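Local coordinates for protein uroporphyrinogen-III C-methyltransferase (Pseudomonas denitrificans, PDB 1S4D) that catalyses two successive S-adenosyl-L-methionine-dependent methylations, at C-2 and C-7, that convert uroporphyrinogen III to precorrin-2 on the way to cobalamin and siroheme, at residues P24-L29 against L136-I141; G28-H33 against E52-L57; F104-G109 against V181-M186; I129-G134 against P240-V245. All blocks are in the same frame, centred on the assembly; numbering follows the deposited sequence.

Contact 1. Residues P24-L29 against L136-I141; sequences PGDPGL and LAYAGI. With SAH (S-adenosyl-L-homocysteine), chain Q.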
# COMPACT_ATOMS: atom_id res chain seq x y z
N PRO B 24 1.16 -5.74 7.74
CA PRO B 24 1.08 -7.21 7.60
C PRO B 24 1.57 -8.06 8.75
O PRO B 24 1.27 -9.25 8.74
CB PRO B 24 1.97 -7.49 6.39
CG PRO B 24 2.95 -6.36 6.39
CD PRO B 24 2.23 -5.15 6.92
N GLY B 25 2.34 -7.51 9.68
CA GLY B 25 2.83 -8.30 10.79
C GLY B 25 3.93 -7.62 11.55
O GLY B 25 3.76 -7.19 12.67
N ASP B 26 5.09 -7.52 10.92
CA ASP B 26 6.25 -6.88 11.51
C ASP B 26 5.91 -5.56 12.24
O ASP B 26 5.52 -4.59 11.61
CB ASP B 26 7.28 -6.67 10.39
CG ASP B 26 8.58 -6.08 10.88
OD1 ASP B 26 8.68 -5.74 12.07
OD2 ASP B 26 9.55 -5.91 10.11
N PRO B 27 6.13 -5.48 13.54
CA PRO B 27 5.84 -4.23 14.28
C PRO B 27 6.65 -3.03 13.77
O PRO B 27 6.19 -1.92 13.96
CB PRO B 27 6.24 -4.54 15.72
CG PRO B 27 6.38 -6.00 15.78
CD PRO B 27 6.72 -6.51 14.41
N GLY B 28 7.81 -3.24 13.14
CA GLY B 28 8.57 -2.14 12.56
C GLY B 28 7.87 -1.37 11.44
O GLY B 28 8.31 -0.27 11.09
N LEU B 29 6.79 -1.95 10.89
CA LEU B 29 6.07 -1.43 9.73
C LEU B 29 4.87 -0.60 10.16
O LEU B 29 4.17 -0.03 9.33
CB LEU B 29 5.55 -2.58 8.87
CG LEU B 29 6.32 -3.15 7.68
CD1 LEU B 29 7.76 -2.67 7.61
CD2 LEU B 29 6.28 -4.65 7.68
N LEU B 136 4.87 -8.54 -0.13
CA LEU B 136 5.62 -9.12 -1.23
C LEU B 136 7.08 -8.66 -1.23
O LEU B 136 7.98 -9.45 -1.56
CB LEU B 136 4.92 -8.88 -2.57
CG LEU B 136 3.58 -9.61 -2.69
CD1 LEU B 136 2.93 -9.19 -3.96
CD2 LEU B 136 3.74 -11.11 -2.71
N ALA B 137 7.31 -7.41 -0.83
CA ALA B 137 8.66 -6.91 -0.58
C ALA B 137 9.45 -7.82 0.36
O ALA B 137 10.66 -8.05 0.15
CB ALA B 137 8.64 -5.50 -0.05
N TYR B 138 8.78 -8.35 1.39
CA TYR B 138 9.52 -9.21 2.34
C TYR B 138 9.86 -10.59 1.76
O TYR B 138 10.57 -11.35 2.38
CB TYR B 138 8.80 -9.37 3.68
CG TYR B 138 9.05 -8.28 4.69
CD1 TYR B 138 8.76 -6.93 4.39
CD2 TYR B 138 9.52 -8.60 5.97
CE1 TYR B 138 8.97 -5.92 5.33
CE2 TYR B 138 9.73 -7.61 6.92
CZ TYR B 138 9.45 -6.27 6.60
OH TYR B 138 9.65 -5.31 7.55
N ALA B 139 9.34 -10.89 0.57
CA ALA B 139 9.61 -12.17 -0.07
C ALA B 139 10.54 -11.97 -1.25
O ALA B 139 10.81 -12.93 -1.97
CB ALA B 139 8.31 -12.86 -0.54
N GLY B 140 11.00 -10.73 -1.43
CA GLY B 140 11.83 -10.35 -2.56
C GLY B 140 11.10 -10.17 -3.88
O GLY B 140 11.71 -10.25 -4.95
N ILE B 141 9.79 -9.90 -3.83
CA ILE B 141 9.02 -9.66 -5.04
C ILE B 141 8.50 -8.22 -5.13
O ILE B 141 7.55 -7.87 -4.44
CB ILE B 141 7.83 -10.64 -5.15
CG1 ILE B 141 8.34 -12.09 -5.19
CG2 ILE B 141 6.94 -10.29 -6.35
CD1 ILE B 141 7.28 -13.12 -4.91
N SAH Q . -6.41 -4.64 4.57
CA SAH Q . -5.53 -5.80 4.48
CB SAH Q . -6.27 -6.96 3.82
CG SAH Q . -7.15 -7.75 4.77
SD SAH Q . -8.31 -8.90 3.99
C SAH Q . -4.22 -5.45 3.77
O SAH Q . -4.00 -4.33 3.32
OXT SAH Q . -3.31 -6.26 3.61
C5' SAH Q . -7.26 -10.31 4.47
C4' SAH Q . -6.29 -10.86 3.42
O4' SAH Q . -5.10 -10.11 3.36
C3' SAH Q . -5.77 -12.28 3.66
O3' SAH Q . -6.67 -13.31 3.37
C2' SAH Q . -4.51 -12.33 2.81
O2' SAH Q . -4.75 -12.52 1.43
C1' SAH Q . -3.99 -10.91 3.00
N9 SAH Q . -2.96 -10.80 4.06
C8 SAH Q . -3.08 -10.04 5.18
N7 SAH Q . -1.97 -10.15 5.90
C5 SAH Q . -1.11 -10.97 5.28
C6 SAH Q . 0.18 -11.40 5.60
N6 SAH Q . 0.78 -10.99 6.70
N1 SAH Q . 0.83 -12.27 4.74
C2 SAH Q . 0.21 -12.67 3.58
N3 SAH Q . -1.07 -12.23 3.27
C4 SAH Q . -1.72 -11.39 4.10
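Asp26 and Tyr138 meet where an Asx turn in the loop after strand 16-21 faces the C-terminal end of helix 131-137, which Gly140 closes in a Schellman motif. The contact illustrates how one long side chain can bridge two backbones whose CA atoms, in Asp26 and Tyr138, lie 10.0 Å apart. Tyr138 extends its ring across, and its OH donates to Asp26 OD2 at 2.6 Å, although the modelled place of OD2 is less certain. The carboxylate approaches at the ring edge, its plane turned 82° from that of the ring. Having CG opposite the backbone N (chi1 -177°) sends the carboxylate of Asp26 toward the tyrosine, while OD1 turns back to take the N-H of Gly28 at 2.9 Å from above the carboxylate plane. Leu29 comes from the opposite direction to Tyr138, with CD2 placed obliquely, 3.7 Å from Tyr138 CZ. With a phenylalanine here, OD2 would probably lose its phenolic donor, the carboxylate then being held in this contact through OD1 alone. His33 of the second subunit packs on Asp26, Leu29 and Tyr138. At the loop's start, the backbone O of Pro24 accepts a weak, bent bond from N6 of S-adenosyl-L-homocysteine, 2.7 Å long at 123°.

Contact 2. Residues G28-H33 against E52-L57; sequences GLLTLH and EDCLKL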
# COMPACT_ATOMS: atom_id res chain seq x y z
N GLY B 28 7.81 -3.24 13.14
CA GLY B 28 8.57 -2.14 12.56
C GLY B 28 7.87 -1.37 11.44
O GLY B 28 8.31 -0.27 11.09
N LEU B 29 6.79 -1.95 10.89
CA LEU B 29 6.07 -1.43 9.73
C LEU B 29 4.87 -0.60 10.16
O LEU B 29 4.17 -0.03 9.33
CB LEU B 29 5.55 -2.58 8.87
CG LEU B 29 6.32 -3.15 7.68
CD1 LEU B 29 7.76 -2.67 7.61
CD2 LEU B 29 6.28 -4.65 7.68
N LEU B 30 4.61 -0.56 11.47
CA LEU B 30 3.70 0.45 12.01
C LEU B 30 4.19 1.83 11.57
O LEU B 30 5.41 2.04 11.45
CB LEU B 30 3.75 0.38 13.53
CG LEU B 30 2.72 -0.40 14.35
CD1 LEU B 30 1.82 -1.29 13.49
CD2 LEU B 30 3.40 -1.18 15.45
N THR B 31 3.28 2.75 11.30
CA THR B 31 3.65 4.15 11.05
C THR B 31 3.75 4.88 12.37
O THR B 31 3.15 4.45 13.34
CB THR B 31 2.57 4.88 10.23
OG1 THR B 31 1.31 4.83 10.94
CG2 THR B 31 2.31 4.19 8.87
N LEU B 32 4.46 6.02 12.40
CA LEU B 32 4.55 6.86 13.60
C LEU B 32 3.14 7.15 14.17
O LEU B 32 2.89 6.97 15.38
CB LEU B 32 5.31 8.15 13.31
CG LEU B 32 6.86 8.15 13.35
CD1 LEU B 32 7.47 6.81 12.96
CD2 LEU B 32 7.53 9.27 12.51
N HIS B 33 2.23 7.55 13.28
CA HIS B 33 0.82 7.78 13.59
C HIS B 33 0.13 6.59 14.29
O HIS B 33 -0.60 6.77 15.27
CB HIS B 33 0.08 8.05 12.30
CG HIS B 33 0.08 9.47 11.85
ND1 HIS B 33 0.05 10.54 12.73
CD2 HIS B 33 0.07 10.00 10.60
CE1 HIS B 33 0.03 11.66 12.03
NE2 HIS B 33 0.04 11.36 10.74
N GLU B 52 0.23 -9.92 18.40
CA GLU B 52 0.70 -9.41 19.70
C GLU B 52 1.57 -8.17 19.55
O GLU B 52 1.09 -7.06 19.73
CB GLU B 52 1.46 -10.49 20.50
CG GLU B 52 1.91 -10.06 21.90
CD GLU B 52 2.85 -11.05 22.59
OE1 GLU B 52 2.67 -12.28 22.40
OE2 GLU B 52 3.77 -10.61 23.32
N ASP B 53 2.82 -8.35 19.14
CA ASP B 53 3.86 -7.32 19.25
C ASP B 53 3.36 -5.88 19.17
O ASP B 53 3.63 -5.08 20.07
CB ASP B 53 5.00 -7.58 18.24
CG ASP B 53 5.17 -9.07 17.88
OD1 ASP B 53 5.91 -9.78 18.63
OD2 ASP B 53 4.60 -9.59 16.87
N CYS B 54 2.58 -5.53 18.16
CA CYS B 54 1.88 -4.24 18.06
C CYS B 54 1.18 -3.84 19.35
O CYS B 54 1.37 -2.73 19.85
CB CYS B 54 0.85 -4.30 16.95
SG CYS B 54 1.61 -4.61 15.35
N LEU B 55 0.37 -4.76 19.88
CA LEU B 55 -0.50 -4.51 21.03
C LEU B 55 0.25 -4.15 22.29
O LEU B 55 -0.29 -3.48 23.16
CB LEU B 55 -1.42 -5.70 21.28
CG LEU B 55 -2.39 -6.05 20.13
CD1 LEU B 55 -3.23 -7.32 20.42
CD2 LEU B 55 -3.28 -4.86 19.82
N LYS B 56 1.51 -4.57 22.37
CA LYS B 56 2.41 -4.27 23.50
C LYS B 56 2.69 -2.77 23.67
O LYS B 56 3.20 -2.36 24.71
CB LYS B 56 3.73 -5.04 23.34
CG LYS B 56 4.08 -6.01 24.49
CD LYS B 56 4.99 -5.35 25.54
CE LYS B 56 6.32 -6.11 25.72
NZ LYS B 56 6.55 -6.48 27.14
N LEU B 57 2.35 -1.97 22.67
CA LEU B 57 2.57 -0.53 22.73
C LEU B 57 1.45 0.20 23.48
O LEU B 57 1.64 1.35 23.95
CB LEU B 57 2.72 0.06 21.32
CG LEU B 57 4.06 -0.08 20.59
CD1 LEU B 57 3.92 0.40 19.17
CD2 LEU B 57 5.16 0.70 21.27
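Leu30 packs against Cys54 and Leu57, a small apolar contact in which one side chain does all the work for its segment. The path to it starts at Gly28 and Leu29, which finish a short 3-10 turn; the backbone then extends at Leu30. Here the two methyl groups of the leucine share the work. CD1 of Leu30 lies 3.8 Å from SG of Cys54 and CD2 of Leu30 is 3.9 Å from the same sulfur, so the fork of the leucine is set against the thiol. CD2 also meets CD1 of Leu57 at 4.1 Å, the two leucines reaching toward each other tip to tip. Residues 54-57 have helical backbone angles without the regular bonding, and N of Leu57 bonds to O of Cys54 at 3.1 Å; that single turn brings both residues round to the same partner. With SG beside its own backbone N (chi1 -61°), Cys54 can present the sulfur to both methyls. Thr31 follows as the N-cap of helix 32-40, its OG1 paired with N of Ala34, and Leu32 and His33 begin the helix, where they face the second subunit. Leu57 rests additionally on Ala35 and Leu38 of helix 32-40, and Leu55 lies on Ile44 and His46 of strand 43-46, so residues 52-57 join that helix to the parallel sheet.

Contact 3. Residues F104-G109 against V181-M186; sequences FVFGRG and VMYMAM. With SAH (S-adenosyl-L-homocysteine), chain Q.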
# COMPACT_ATOMS: atom_id res chain seq x y z
N PHE B 104 -8.06 0.46 3.94
CA PHE B 104 -8.86 0.64 2.73
C PHE B 104 -8.58 -0.39 1.62
O PHE B 104 -9.17 -0.32 0.54
CB PHE B 104 -8.73 2.07 2.18
CG PHE B 104 -9.51 3.12 2.97
CD1 PHE B 104 -9.29 4.47 2.72
CD2 PHE B 104 -10.46 2.76 3.95
CE1 PHE B 104 -9.99 5.45 3.41
CE2 PHE B 104 -11.17 3.75 4.66
CZ PHE B 104 -10.95 5.08 4.38
N VAL B 105 -7.69 -1.34 1.89
CA VAL B 105 -7.42 -2.39 0.91
C VAL B 105 -8.14 -3.69 1.32
O VAL B 105 -7.69 -4.39 2.20
CB VAL B 105 -5.89 -2.57 0.68
CG1 VAL B 105 -5.58 -3.60 -0.43
CG2 VAL B 105 -5.26 -1.22 0.35
N PHE B 106 -9.29 -3.97 0.70
CA PHE B 106 -10.11 -5.12 1.04
C PHE B 106 -10.19 -5.34 2.55
O PHE B 106 -10.22 -6.46 3.01
CB PHE B 106 -9.64 -6.42 0.33
CG PHE B 106 -9.45 -6.26 -1.15
CD1 PHE B 106 -8.17 -6.26 -1.71
CD2 PHE B 106 -10.54 -6.02 -1.99
CE1 PHE B 106 -7.98 -6.04 -3.10
CE2 PHE B 106 -10.37 -5.81 -3.37
CZ PHE B 106 -9.09 -5.83 -3.93
N GLY B 107 -10.23 -4.29 3.35
CA GLY B 107 -10.45 -4.50 4.78
C GLY B 107 -11.67 -3.87 5.45
O GLY B 107 -11.62 -3.60 6.65
N ARG B 108 -12.75 -3.66 4.69
CA ARG B 108 -13.98 -2.98 5.14
C ARG B 108 -13.86 -1.69 5.97
O ARG B 108 -14.75 -1.37 6.76
CB ARG B 108 -15.02 -3.95 5.75
CG ARG B 108 -14.65 -5.41 5.71
CD ARG B 108 -15.75 -6.46 5.43
NE ARG B 108 -17.10 -5.98 5.12
CZ ARG B 108 -18.21 -6.68 5.38
NH1 ARG B 108 -19.42 -6.18 5.08
NH2 ARG B 108 -18.11 -7.88 5.96
N GLY B 109 -12.79 -0.92 5.76
CA GLY B 109 -12.60 0.37 6.40
C GLY B 109 -13.57 1.47 5.96
O GLY B 109 -14.04 2.28 6.79
N VAL B 181 -2.02 -9.36 -8.31
CA VAL B 181 -1.77 -9.59 -6.90
C VAL B 181 -3.10 -9.90 -6.23
O VAL B 181 -4.03 -9.09 -6.26
CB VAL B 181 -1.10 -8.37 -6.23
CG1 VAL B 181 -1.07 -8.53 -4.68
CG2 VAL B 181 0.30 -8.07 -6.86
N MET B 182 -3.19 -11.07 -5.62
CA MET B 182 -4.49 -11.55 -5.20
C MET B 182 -4.56 -11.77 -3.70
O MET B 182 -3.69 -12.44 -3.13
CB MET B 182 -4.83 -12.83 -5.96
CG MET B 182 -4.47 -12.77 -7.42
SD MET B 182 -5.39 -13.97 -8.35
CE MET B 182 -4.43 -15.48 -8.04
N TYR B 183 -5.59 -11.16 -3.10
CA TYR B 183 -5.95 -11.24 -1.69
C TYR B 183 -7.05 -12.28 -1.55
O TYR B 183 -7.85 -12.46 -2.47
CB TYR B 183 -6.51 -9.89 -1.23
CG TYR B 183 -5.49 -8.77 -1.08
CD1 TYR B 183 -4.99 -8.06 -2.20
CD2 TYR B 183 -5.03 -8.41 0.18
CE1 TYR B 183 -4.04 -7.04 -2.06
CE2 TYR B 183 -4.11 -7.40 0.33
CZ TYR B 183 -3.61 -6.73 -0.78
OH TYR B 183 -2.68 -5.75 -0.56
N MET B 184 -7.09 -12.99 -0.42
CA MET B 184 -8.15 -13.97 -0.14
C MET B 184 -8.48 -14.88 -1.32
O MET B 184 -9.65 -15.05 -1.66
CB MET B 184 -9.42 -13.28 0.35
CG MET B 184 -9.16 -12.26 1.45
SD MET B 184 -10.63 -11.37 1.88
CE MET B 184 -10.33 -9.84 1.04
N ALA B 185 -7.45 -15.50 -1.89
CA ALA B 185 -7.57 -16.29 -3.11
C ALA B 185 -7.18 -17.74 -2.89
O ALA B 185 -7.00 -18.48 -3.85
CB ALA B 185 -6.73 -15.68 -4.22
N MET B 186 -7.03 -18.16 -1.64
CA MET B 186 -6.55 -19.52 -1.37
C MET B 186 -7.64 -20.56 -1.57
O MET B 186 -7.44 -21.54 -2.27
CB MET B 186 -5.98 -19.63 0.05
CG MET B 186 -4.75 -18.82 0.29
SD MET B 186 -3.30 -19.56 -0.43
CE MET B 186 -2.79 -20.74 0.89
N SAH Q . -6.41 -4.64 4.57
CA SAH Q . -5.53 -5.80 4.48
CB SAH Q . -6.27 -6.96 3.82
CG SAH Q . -7.15 -7.75 4.77
SD SAH Q . -8.31 -8.90 3.99
C SAH Q . -4.22 -5.45 3.77
O SAH Q . -4.00 -4.33 3.32
OXT SAH Q . -3.31 -6.26 3.61
C5' SAH Q . -7.26 -10.31 4.47
C4' SAH Q . -6.29 -10.86 3.42
O4' SAH Q . -5.10 -10.11 3.36
C3' SAH Q . -5.77 -12.28 3.66
O3' SAH Q . -6.67 -13.31 3.37
C2' SAH Q . -4.51 -12.33 2.81
O2' SAH Q . -4.75 -12.52 1.43
C1' SAH Q . -3.99 -10.91 3.00
N9 SAH Q . -2.96 -10.80 4.06
C8 SAH Q . -3.08 -10.04 5.18
N7 SAH Q . -1.97 -10.15 5.90
C5 SAH Q . -1.11 -10.97 5.28
C6 SAH Q . 0.18 -11.40 5.60
N6 SAH Q . 0.78 -10.99 6.70
N1 SAH Q . 0.83 -12.27 4.74
C2 SAH Q . 0.21 -12.67 3.58
N3 SAH Q . -1.07 -12.23 3.27
C4 SAH Q . -1.72 -11.39 4.10
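The ring of Tyr183 has Phe106 over one face and the ligand at its edge: CD1 of Phe106 sits 3.6 Å above the plane, offset toward the rim, whereas OXT of S-adenosyl-L-homocysteine lies in the plane, 3.6 Å from CE2 of Tyr183. The two rings meet obliquely, with their planes at 52°. Val105 crosses the far end of the tyrosine, its CG1 3.7 Å from Tyr183 CZ. The hydroxyl is hydrogen-bonded to Thr130 OG1 and Gly132 N, which fixes the ring's outer end. Met184 completes the group; bent at chi3 (-103°), its chain brings CE to 3.6 Å from Phe106 CB and also beside the ligand's sulfur. With an alanine in place of Tyr183, a gap would probably open beside Phe106 CD1, and Thr130 and Gly132 would lose their shared hydroxyl. Main-chain atoms grip the ligand at two points: Val105 O accepts from its amino N at 2.7 Å, and Met184 N donates to its O2' at 3.0 Å. The loop after strand 94-99 of the parallel sheet and the end of strand 179-183 of the mixed sheet, with the residues that follow it, thus meet round the cofactor product, as in the two-domain precorrin methyltransferases, which bind it in the cleft between their lobes.

Contact 4. Residues I129-G134 against P240-V245; sequences ITAGIG and PAIVVV. With SAH (S-adenosyl-L-homocysteine), chain Q.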
# COMPACT_ATOMS: atom_id res chain seq x y z
N ILE B 129 0.92 -0.39 5.84
CA ILE B 129 1.53 -1.18 4.81
C ILE B 129 0.61 -2.34 4.43
O ILE B 129 0.08 -3.07 5.30
CB ILE B 129 2.85 -1.74 5.30
CG1 ILE B 129 3.80 -0.62 5.74
CG2 ILE B 129 3.44 -2.65 4.23
CD1 ILE B 129 4.22 0.39 4.63
N THR B 130 0.39 -2.52 3.12
CA THR B 130 -0.52 -3.58 2.65
C THR B 130 0.21 -4.88 2.30
O THR B 130 1.35 -4.88 1.81
CB THR B 130 -1.44 -3.05 1.48
OG1 THR B 130 -2.48 -4.01 1.21
CG2 THR B 130 -0.71 -2.98 0.16
N ALA B 131 -0.44 -6.00 2.55
CA ALA B 131 0.22 -7.28 2.32
C ALA B 131 0.70 -7.41 0.86
O ALA B 131 1.81 -7.90 0.62
CB ALA B 131 -0.68 -8.44 2.72
N GLY B 132 -0.13 -6.95 -0.09
CA GLY B 132 0.19 -7.02 -1.51
C GLY B 132 1.35 -6.16 -1.99
O GLY B 132 1.85 -6.39 -3.09
N ILE B 133 1.79 -5.16 -1.21
CA ILE B 133 2.98 -4.41 -1.60
C ILE B 133 4.10 -4.68 -0.63
O ILE B 133 5.16 -5.18 -1.02
CB ILE B 133 2.71 -2.90 -1.74
CG1 ILE B 133 1.60 -2.65 -2.77
CG2 ILE B 133 3.97 -2.18 -2.16
CD1 ILE B 133 0.96 -1.26 -2.68
N GLY B 134 3.87 -4.38 0.64
CA GLY B 134 4.93 -4.54 1.63
C GLY B 134 5.23 -6.00 1.89
O GLY B 134 6.39 -6.39 1.94
N PRO B 240 -3.22 -16.49 6.25
CA PRO B 240 -3.34 -15.49 5.17
C PRO B 240 -2.18 -15.61 4.16
O PRO B 240 -1.05 -15.86 4.57
CB PRO B 240 -3.30 -14.17 5.92
CG PRO B 240 -2.44 -14.48 7.18
CD PRO B 240 -2.64 -15.93 7.49
N ALA B 241 -2.45 -15.45 2.87
CA ALA B 241 -1.43 -15.51 1.85
C ALA B 241 -1.69 -14.48 0.78
O ALA B 241 -2.82 -14.13 0.51
CB ALA B 241 -1.39 -16.91 1.22
N ILE B 242 -0.64 -13.97 0.16
CA ILE B 242 -0.87 -13.17 -1.02
C ILE B 242 -0.40 -14.02 -2.20
O ILE B 242 0.69 -14.61 -2.14
CB ILE B 242 -0.08 -11.84 -0.92
CG1 ILE B 242 -0.77 -10.87 0.04
CG2 ILE B 242 0.18 -11.24 -2.32
CD1 ILE B 242 -1.94 -10.12 -0.57
N VAL B 243 -1.21 -14.11 -3.25
CA VAL B 243 -0.81 -14.81 -4.46
C VAL B 243 -0.50 -13.83 -5.58
O VAL B 243 -1.38 -13.06 -6.01
CB VAL B 243 -1.90 -15.73 -4.97
CG1 VAL B 243 -1.32 -16.64 -6.04
CG2 VAL B 243 -2.53 -16.52 -3.82
N VAL B 244 0.75 -13.86 -6.05
CA VAL B 244 1.24 -12.95 -7.08
C VAL B 244 1.52 -13.72 -8.35
O VAL B 244 2.18 -14.76 -8.33
CB VAL B 244 2.53 -12.16 -6.61
CG1 VAL B 244 3.65 -13.12 -6.20
CG2 VAL B 244 3.03 -11.17 -7.68
N VAL B 245 1.04 -13.19 -9.46
CA VAL B 245 1.19 -13.81 -10.76
C VAL B 245 2.07 -12.91 -11.63
O VAL B 245 1.88 -11.65 -11.67
CB VAL B 245 -0.19 -14.02 -11.40
CG1 VAL B 245 -0.08 -14.69 -12.75
CG2 VAL B 245 -1.10 -14.86 -10.47
N SAH Q . -6.41 -4.64 4.57
CA SAH Q . -5.53 -5.80 4.48
CB SAH Q . -6.27 -6.96 3.82
CG SAH Q . -7.15 -7.75 4.77
SD SAH Q . -8.31 -8.90 3.99
C SAH Q . -4.22 -5.45 3.77
O SAH Q . -4.00 -4.33 3.32
OXT SAH Q . -3.31 -6.26 3.61
C5' SAH Q . -7.26 -10.31 4.47
C4' SAH Q . -6.29 -10.86 3.42
O4' SAH Q . -5.10 -10.11 3.36
C3' SAH Q . -5.77 -12.28 3.66
O3' SAH Q . -6.67 -13.31 3.37
C2' SAH Q . -4.51 -12.33 2.81
O2' SAH Q . -4.75 -12.52 1.43
C1' SAH Q . -3.99 -10.91 3.00
N9 SAH Q . -2.96 -10.80 4.06
C8 SAH Q . -3.08 -10.04 5.18
N7 SAH Q . -1.97 -10.15 5.90
C5 SAH Q . -1.11 -10.97 5.28
C6 SAH Q . 0.18 -11.40 5.60
N6 SAH Q . 0.78 -10.99 6.70
N1 SAH Q . 0.83 -12.27 4.74
C2 SAH Q . 0.21 -12.67 3.58
N3 SAH Q . -1.07 -12.23 3.27
C4 SAH Q . -1.72 -11.39 4.10
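The first turn of helix 131-137 forms part of the S-adenosyl-L-homocysteine site, where Ala131 and Gly132 meet Ile242 of strand 241-245. CB of Ala131 is 3.6 Å from CG1 of Ile242, and the other end of the isoleucine chain, CD1, lies 3.7 Å from Gly132 N, against a backbone that carries no side chain. With CG1 on the side of its own backbone N (chi1 -76°), Ile242 touches both the helix and the adenine, its CG1 lying 3.5 Å from N3 of the ligand. Two small groups sandwich the purine: Ala131 CB stands 3.4 Å from the ligand's C4 over one face, and the ring of Pro240 packs over the other. The helix start serves the amino-acid end of the ligand. Thr130 OG1, at the N-cap position, donates to the ligand's O at 2.6 Å, and Ala131 N donates nearly straight (170°) to OXT at 3.1 Å; the helix dipole would probably favour a carboxylate there. On the strand side, the ribose O2' donates to Ala241 O at 2.7 Å. Ile242 also packs on Leu136 further along the helix and on Val181 and Tyr183, for strand 241-245 runs between strands 179-183 and 206-211, antiparallel to both.

Contacts 1 and 2 begin from the same loop, sharing Gly28 and Leu29, with centres about 14 Å apart. Contact 2 stays beside the parallel sheet and closes before contacts 3 and 4 open; contact 1 spans from that loop to helix 131-137, which contact 4 also uses. The centres of contacts 3 and 4 are about 9 Å apart, and their strands 179-183 and 241-245 are neighbours in the mixed sheet. Along the chain, contacts 1, 3 and 4 cross one another, so segments distant in sequence are gathered round a single ligand. The general lesson is a cofactor site assembled between two sheets, with the second subunit touching all four contacts.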